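Local structure of hypothetical protein, IPT/TIG domain protein (Bacteroides ovatus, 4HW6) at residues Y109-F114 / S397-N402; Y358-D363 / F416-C421; T378-G383 / R427-E432. The protein is of unknown function but probably serves as an auxiliary nutrient-binding, perhaps carbohydrate-binding, protein that joins an IPT/TIG domain to a six-bladed beta-propeller. All coordinates share one frame; numbering follows the deposited sequence. Where two conformers were deposited one is given.

Contact 1. Residues Y109-F114 / S397-N402; sequences YVVTTF and SQALFN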
# COMPACT_ATOMS: atom_id res chain seq x y z
N TYR A 109 7.51 -5.00 -10.51
CA TYR A 109 6.34 -4.90 -9.67
C TYR A 109 5.17 -5.16 -10.56
O TYR A 109 5.14 -4.73 -11.71
CB TYR A 109 6.27 -3.54 -9.02
CG TYR A 109 7.27 -3.39 -7.91
CD1 TYR A 109 8.61 -3.15 -8.19
CD2 TYR A 109 6.88 -3.51 -6.58
CE1 TYR A 109 9.53 -3.02 -7.18
CE2 TYR A 109 7.81 -3.38 -5.56
CZ TYR A 109 9.13 -3.14 -5.88
OH TYR A 109 10.07 -3.00 -4.89
N VAL A 110 4.18 -5.86 -10.03
CA VAL A 110 3.01 -6.20 -10.79
C VAL A 110 1.78 -5.93 -9.94
O VAL A 110 1.85 -5.91 -8.70
CB VAL A 110 3.02 -7.67 -11.24
CG1 VAL A 110 4.14 -7.92 -12.25
CG2 VAL A 110 3.13 -8.60 -10.02
N VAL A 111 0.67 -5.68 -10.62
CA VAL A 111 -0.62 -5.60 -9.97
C VAL A 111 -1.21 -7.01 -9.96
O VAL A 111 -1.18 -7.72 -10.99
CB VAL A 111 -1.60 -4.64 -10.66
CG1 VAL A 111 -2.89 -4.58 -9.84
CG2 VAL A 111 -1.01 -3.23 -10.83
N THR A 112 -1.72 -7.44 -8.80
CA THR A 112 -2.43 -8.71 -8.67
C THR A 112 -3.78 -8.46 -7.96
O THR A 112 -4.04 -7.34 -7.50
CB THR A 112 -1.63 -9.77 -7.89
OG1 THR A 112 -1.20 -9.24 -6.63
CG2 THR A 112 -0.45 -10.25 -8.69
N THR A 113 -4.62 -9.48 -7.90
CA THR A 113 -5.88 -9.38 -7.16
C THR A 113 -5.76 -10.12 -5.83
O THR A 113 -5.45 -11.31 -5.82
CB THR A 113 -7.06 -9.91 -8.00
OG1 THR A 113 -7.13 -9.13 -9.21
CG2 THR A 113 -8.38 -9.82 -7.22
N PHE A 114 -5.98 -9.40 -4.73
CA PHE A 114 -5.82 -9.91 -3.38
C PHE A 114 -7.14 -10.43 -2.79
O PHE A 114 -7.20 -11.57 -2.31
CB PHE A 114 -5.21 -8.80 -2.51
CG PHE A 114 -5.07 -9.16 -1.05
CD1 PHE A 114 -4.53 -10.37 -0.66
CD2 PHE A 114 -5.45 -8.25 -0.07
CE1 PHE A 114 -4.41 -10.69 0.70
CE2 PHE A 114 -5.32 -8.56 1.27
CZ PHE A 114 -4.81 -9.77 1.65
N SER A 397 2.51 -1.12 -18.46
CA SER A 397 2.30 -1.69 -19.81
C SER A 397 1.01 -2.50 -19.89
O SER A 397 0.42 -2.61 -20.97
CB SER A 397 3.49 -2.53 -20.25
OG SER A 397 3.70 -3.63 -19.37
N GLN A 398 0.55 -3.02 -18.77
CA GLN A 398 -0.57 -3.99 -18.76
C GLN A 398 -1.74 -3.65 -17.84
O GLN A 398 -2.91 -3.79 -18.22
CB GLN A 398 -0.05 -5.38 -18.40
CG GLN A 398 0.97 -5.94 -19.38
CD GLN A 398 1.48 -7.33 -19.01
OE1 GLN A 398 1.63 -7.65 -17.82
NE2 GLN A 398 1.74 -8.16 -20.01
N ALA A 399 -1.43 -3.25 -16.62
CA ALA A 399 -2.43 -3.19 -15.57
C ALA A 399 -3.48 -2.12 -15.83
O ALA A 399 -3.17 -1.01 -16.32
CB ALA A 399 -1.80 -2.95 -14.23
N LEU A 400 -4.72 -2.48 -15.47
CA LEU A 400 -5.88 -1.60 -15.55
C LEU A 400 -6.69 -1.68 -14.27
O LEU A 400 -6.91 -2.78 -13.71
CB LEU A 400 -6.78 -1.97 -16.74
CG LEU A 400 -6.23 -1.58 -18.10
CD1 LEU A 400 -6.99 -2.29 -19.23
CD2 LEU A 400 -6.22 -0.05 -18.30
N PHE A 401 -7.12 -0.51 -13.82
CA PHE A 401 -7.99 -0.35 -12.68
C PHE A 401 -9.29 0.28 -13.17
O PHE A 401 -9.39 0.77 -14.29
CB PHE A 401 -7.42 0.63 -11.68
CG PHE A 401 -6.09 0.21 -11.08
CD1 PHE A 401 -6.03 -0.72 -10.06
CD2 PHE A 401 -4.91 0.79 -11.52
CE1 PHE A 401 -4.81 -1.09 -9.49
CE2 PHE A 401 -3.69 0.43 -10.95
CZ PHE A 401 -3.65 -0.51 -9.94
N ASN A 402 -10.26 0.35 -12.28
CA ASN A 402 -11.53 1.03 -12.59
C ASN A 402 -12.00 1.73 -11.33
O ASN A 402 -12.60 1.11 -10.44
CB ASN A 402 -12.60 0.04 -13.09
CG ASN A 402 -13.81 0.73 -13.68
OD1 ASN A 402 -13.96 1.96 -13.55
ND2 ASN A 402 -14.67 -0.05 -14.37
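Val111 meets both Ala399 and Phe401, and its two methyls carry most of the contact. CG2 is the busier branch: it lies 3.5 Å from Ala399 CB, and Val111 CG2 also approaches Phe401 CZ at 3.9 Å, obliquely to the ring. With CG1 anti to the backbone N (chi1 -177°), the second methyl is left to touch the same ring from beside the first, Val111 CG1 lying 4.0 Å from Phe401 CE1. The ring arrives from the opposite direction to the valine. All three side chains are buried, and the interface is purely apolar, with no hydrogen bond across it. At the start of the loop this tight packing gives way to solvent: Ser397 is exposed, and Gln398, partly exposed, uses OE1 to accept a hydrogen bond from Glu394 N, at the end of strand 393-394 that the loop follows; across the strand, Thr112 lies against Lys428. Strand 109-115 begins the propeller part of the chain, yet it pairs with strand 425-431 near the C-terminus, while the 397-402 loop leads into strand 404-410 of the same sheet. Such joining of early and late strands in one blade is the "Velcro" closure of a beta-propeller.

Contact 2. Residues Y358-D363 / F416-C421; sequences YFCDRD and FYIGDC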
# COMPACT_ATOMS: atom_id res chain seq x y z
N TYR A 358 1.96 8.50 -2.32
CA TYR A 358 1.23 7.69 -3.31
C TYR A 358 -0.24 7.91 -3.14
O TYR A 358 -0.77 7.83 -2.04
CB TYR A 358 1.53 6.19 -3.12
CG TYR A 358 2.91 5.80 -3.55
CD1 TYR A 358 4.04 6.11 -2.78
CD2 TYR A 358 3.10 5.06 -4.71
CE1 TYR A 358 5.30 5.73 -3.19
CE2 TYR A 358 4.35 4.71 -5.15
CZ TYR A 358 5.44 5.03 -4.39
OH TYR A 358 6.64 4.63 -4.86
N PHE A 359 -0.93 8.18 -4.24
CA PHE A 359 -2.34 8.40 -4.20
C PHE A 359 -3.09 7.79 -5.35
O PHE A 359 -2.56 7.60 -6.46
CB PHE A 359 -2.68 9.90 -4.07
CG PHE A 359 -2.27 10.74 -5.26
CD1 PHE A 359 -0.97 11.20 -5.40
CD2 PHE A 359 -3.19 11.09 -6.23
CE1 PHE A 359 -0.60 11.97 -6.51
CE2 PHE A 359 -2.83 11.87 -7.32
CZ PHE A 359 -1.54 12.31 -7.46
N CYS A 360 -4.37 7.48 -5.08
CA CYS A 360 -5.25 6.98 -6.11
C CYS A 360 -5.91 8.15 -6.85
O CYS A 360 -6.49 9.03 -6.22
CB CYS A 360 -6.32 6.10 -5.49
SG CYS A 360 -5.60 4.54 -4.94
N ASP A 361 -5.77 8.16 -8.16
CA ASP A 361 -6.34 9.20 -9.01
C ASP A 361 -7.52 8.49 -9.65
O ASP A 361 -7.38 7.81 -10.65
CB ASP A 361 -5.28 9.68 -10.01
CG ASP A 361 -5.48 11.12 -10.48
OD1 ASP A 361 -5.86 12.01 -9.67
OD2 ASP A 361 -5.21 11.38 -11.68
N ARG A 362 -8.68 8.61 -9.02
CA ARG A 362 -9.81 7.76 -9.31
C ARG A 362 -10.27 7.83 -10.75
O ARG A 362 -10.56 6.79 -11.38
CB ARG A 362 -10.95 8.10 -8.35
CG ARG A 362 -12.22 7.29 -8.54
CD ARG A 362 -13.27 7.72 -7.53
NE ARG A 362 -14.61 7.22 -7.87
CZ ARG A 362 -15.30 6.27 -7.23
NH1 ARG A 362 -14.81 5.58 -6.20
NH2 ARG A 362 -16.53 5.99 -7.65
N ASP A 363 -10.32 9.03 -11.30
CA ASP A 363 -10.91 9.22 -12.62
C ASP A 363 -9.95 9.18 -13.79
O ASP A 363 -10.39 9.10 -14.93
CB ASP A 363 -11.80 10.46 -12.62
CG ASP A 363 -12.95 10.34 -11.63
OD1 ASP A 363 -13.64 9.32 -11.63
OD2 ASP A 363 -13.14 11.24 -10.80
N PHE A 416 1.51 -2.66 -1.65
CA PHE A 416 0.36 -1.79 -1.57
C PHE A 416 -0.93 -2.61 -1.70
O PHE A 416 -0.97 -3.60 -2.46
CB PHE A 416 0.33 -0.79 -2.72
CG PHE A 416 1.40 0.26 -2.66
CD1 PHE A 416 2.62 0.05 -3.26
CD2 PHE A 416 1.17 1.46 -2.01
CE1 PHE A 416 3.61 1.01 -3.23
CE2 PHE A 416 2.17 2.44 -1.97
CZ PHE A 416 3.37 2.21 -2.58
N TYR A 417 -1.99 -2.16 -1.02
CA TYR A 417 -3.37 -2.61 -1.30
C TYR A 417 -4.10 -1.41 -1.89
O TYR A 417 -3.98 -0.29 -1.38
CB TYR A 417 -4.10 -3.14 -0.05
CG TYR A 417 -3.32 -4.23 0.62
CD1 TYR A 417 -3.01 -5.40 -0.05
CD2 TYR A 417 -2.85 -4.06 1.92
CE1 TYR A 417 -2.23 -6.37 0.54
CE2 TYR A 417 -2.08 -5.03 2.52
CZ TYR A 417 -1.78 -6.19 1.83
OH TYR A 417 -0.99 -7.13 2.44
N ILE A 418 -4.83 -1.65 -2.98
CA ILE A 418 -5.61 -0.64 -3.67
C ILE A 418 -7.07 -1.06 -3.68
O ILE A 418 -7.40 -2.17 -4.12
CB ILE A 418 -5.18 -0.51 -5.15
CG1 ILE A 418 -3.65 -0.30 -5.26
CG2 ILE A 418 -5.98 0.61 -5.85
CD1 ILE A 418 -3.14 0.99 -4.64
N GLY A 419 -7.95 -0.17 -3.22
CA GLY A 419 -9.38 -0.38 -3.29
C GLY A 419 -9.85 0.06 -4.65
O GLY A 419 -9.99 1.27 -4.93
N ASP A 420 -10.07 -0.92 -5.50
CA ASP A 420 -10.38 -0.71 -6.91
C ASP A 420 -11.90 -0.79 -7.04
O ASP A 420 -12.47 -1.83 -7.35
CB ASP A 420 -9.65 -1.78 -7.69
CG ASP A 420 -9.66 -1.55 -9.19
OD1 ASP A 420 -9.93 -0.42 -9.61
OD2 ASP A 420 -9.30 -2.51 -9.92
N CYS A 421 -12.54 0.36 -6.80
CA CYS A 421 -13.95 0.39 -6.45
C CYS A 421 -14.91 -0.19 -7.47
O CYS A 421 -15.77 -0.97 -7.09
CB CYS A 421 -14.41 1.80 -6.07
SG CYS A 421 -13.78 2.21 -4.45
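Phe416 and Tyr358, the two residues with most surface buried here, meet as an oblique aromatic pair. Phe416 directs its far ring atom, CZ, onto one face of Tyr358, 3.5 Å above the plane and over its centre. The closest atoms are Tyr358 CD2 and Phe416 CZ at 3.6 Å. The planes are inclined at 43° with the ring centroids 4.7 Å apart, and the side chains cross at about a right angle. Each ring has a further aromatic neighbour in edge-to-face geometry, Tyr379 for Tyr358 and Tyr409 for Phe416, which extends the pair into a larger aromatic cluster.

Cys360 comes next in buried surface. Its sulfur lies anti to the carbonyl carbon (chi1 -72°) and reaches toward Ile418, touching the CG2 branch with 4.1 Å between Cys360 SG and Ile418 CG2. Farther along, the extended Arg362 passes its guanidinium group beside Cys421, with NH1 3.8 Å from Cys421 CB, while the same nitrogen is hydrogen-bonded to Thr405 OG1.

No hydrogen bond joins the segments, whose directions differ by only 12°. Strands 355-361 and 415-420 belong to separate antiparallel sheets and pack through their side chains, an interface typical of adjacent blades in a beta-propeller.

Contact 3. Residues T378-G383 / R427-E432; sequences TYAGRG and RKIAPE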
# COMPACT_ATOMS: atom_id res chain seq x y z
N THR A 378 3.06 8.80 -12.82
CA THR A 378 2.10 7.71 -12.73
C THR A 378 2.81 6.39 -12.38
O THR A 378 3.75 6.01 -13.04
CB THR A 378 1.26 7.63 -14.02
OG1 THR A 378 0.52 8.87 -14.13
CG2 THR A 378 0.27 6.43 -13.96
N TYR A 379 2.39 5.76 -11.30
CA TYR A 379 3.01 4.52 -10.84
C TYR A 379 2.38 3.27 -11.47
O TYR A 379 3.12 2.34 -11.86
CB TYR A 379 2.91 4.45 -9.33
CG TYR A 379 3.51 3.26 -8.63
CD1 TYR A 379 4.89 2.95 -8.72
CD2 TYR A 379 2.73 2.47 -7.81
CE1 TYR A 379 5.43 1.88 -8.01
CE2 TYR A 379 3.26 1.39 -7.12
CZ TYR A 379 4.59 1.09 -7.22
OH TYR A 379 5.08 0.02 -6.51
N ALA A 380 1.05 3.24 -11.57
CA ALA A 380 0.34 2.07 -12.09
C ALA A 380 -0.98 2.44 -12.76
O ALA A 380 -1.67 3.37 -12.32
CB ALA A 380 0.12 1.05 -10.95
N GLY A 381 -1.35 1.67 -13.79
CA GLY A 381 -2.64 1.82 -14.47
C GLY A 381 -2.49 2.30 -15.89
O GLY A 381 -1.38 2.64 -16.32
N ARG A 382 -3.61 2.32 -16.60
CA ARG A 382 -3.71 2.76 -18.00
C ARG A 382 -2.82 1.92 -18.94
O ARG A 382 -2.27 2.41 -19.93
CB ARG A 382 -3.41 4.26 -18.11
CG ARG A 382 -4.35 5.12 -17.28
CD ARG A 382 -3.97 6.57 -17.37
NE ARG A 382 -4.34 7.18 -18.64
CZ ARG A 382 -5.50 7.81 -18.86
NH1 ARG A 382 -6.45 7.83 -17.92
NH2 ARG A 382 -5.74 8.38 -20.04
N GLY A 383 -2.72 0.63 -18.62
CA GLY A 383 -2.02 -0.32 -19.47
C GLY A 383 -2.79 -0.71 -20.71
O GLY A 383 -3.95 -0.32 -20.90
N ARG A 427 -6.88 -4.82 -4.87
CA ARG A 427 -5.76 -5.16 -5.72
C ARG A 427 -4.48 -5.02 -4.88
O ARG A 427 -4.46 -4.32 -3.86
CB ARG A 427 -5.69 -4.25 -6.93
CG ARG A 427 -6.97 -4.10 -7.74
CD ARG A 427 -7.32 -5.34 -8.54
NE ARG A 427 -6.48 -5.56 -9.71
CZ ARG A 427 -6.48 -4.85 -10.83
NH1 ARG A 427 -7.32 -3.86 -11.03
NH2 ARG A 427 -5.66 -5.17 -11.81
N LYS A 428 -3.44 -5.73 -5.28
CA LYS A 428 -2.14 -5.65 -4.62
C LYS A 428 -1.07 -5.21 -5.61
O LYS A 428 -1.08 -5.62 -6.77
CB LYS A 428 -1.80 -7.00 -4.02
CG LYS A 428 -0.45 -7.13 -3.32
CD LYS A 428 -0.40 -8.52 -2.69
CE LYS A 428 0.98 -8.96 -2.30
NZ LYS A 428 0.90 -10.36 -1.75
N ILE A 429 -0.17 -4.34 -5.17
CA ILE A 429 1.02 -4.00 -5.96
C ILE A 429 2.23 -4.47 -5.17
O ILE A 429 2.45 -4.03 -4.04
CB ILE A 429 1.14 -2.48 -6.27
CG1 ILE A 429 -0.12 -1.96 -6.99
CG2 ILE A 429 2.40 -2.23 -7.12
CD1 ILE A 429 -0.10 -0.46 -7.27
N ALA A 430 3.02 -5.36 -5.75
CA ALA A 430 4.14 -5.99 -5.07
C ALA A 430 5.06 -6.58 -6.13
O ALA A 430 4.67 -6.68 -7.31
CB ALA A 430 3.66 -7.12 -4.14
N PRO A 431 6.25 -7.01 -5.72
CA PRO A 431 7.13 -7.76 -6.62
C PRO A 431 6.44 -9.00 -7.17
O PRO A 431 5.72 -9.69 -6.44
CB PRO A 431 8.29 -8.19 -5.72
CG PRO A 431 8.31 -7.22 -4.61
CD PRO A 431 6.88 -6.75 -4.41
N GLU A 432 6.67 -9.28 -8.45
CA GLU A 432 6.19 -10.47 -9.12
C GLU A 432 6.76 -11.71 -8.44
O GLU A 432 7.92 -11.69 -8.10
CB GLU A 432 6.68 -10.46 -10.58
CG GLU A 432 8.21 -10.38 -10.71
CD GLU A 432 8.67 -10.20 -12.13
OE1 GLU A 432 7.99 -10.67 -13.04
OE2 GLU A 432 9.74 -9.60 -12.33
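Ile429 lies against Tyr379 and Ala380; its CD1 reaches both partners, and its CG2 adds a second contact to the tyrosine. The apolar contacts come first. CD1 stands at the end of an extended chain (chi2 177°): Ile429 CD1 is 3.8 Å from Tyr379 CE2 and 4.0 Å from Ala380 CB. The CG2 branch passes Tyr379 CE2 at 3.7 Å. It comes to the ring obliquely, as the two side chains slide past each other in opposite directions. A second kind of contact sets a methyl beside a polar atom, for Ile429 CG2 also lies 3.6 Å from Tyr379 OH, within van der Waals distance. No hydrogen bond crosses between the segments. Backbone geometry is the third element: Tyr379 and Ala380 both face Val367 in a classic beta bulge, and both direct their beta carbons toward the isoleucine. Tyr379 also touches Val367 and Val369 of strand 366-370, on its own sheet. On the other side of the interface, Ile429 also packs on Phe416 and Ile418, so the contact fills the space between strand 375-380 of one propeller blade and strands 415-420 and 425-431 of the next.

All three contacts lie where the last two blades of the propeller meet. Contacts 1 and 3 nearly coincide, with centres about 5 Å apart, and are tied by the backbone pair Ala399 O to Gly383 N, 2.9 Å, and by the pairing of strands 109-115 and 425-431. Contact 2 has its centre about 11 Å from that of contact 1 and about 10 Å from that of contact 3. Packing of Phe416 CE1 against Tyr379 OH, 3.7 Å, links contacts 2 and 3, which cross between the two blades. Contact 1 lies within the last blade beside them, joined through Arg427, whose NH1 makes a salt bridge to Asp420 OD2, 2.6 Å, and bonds to Leu400 O.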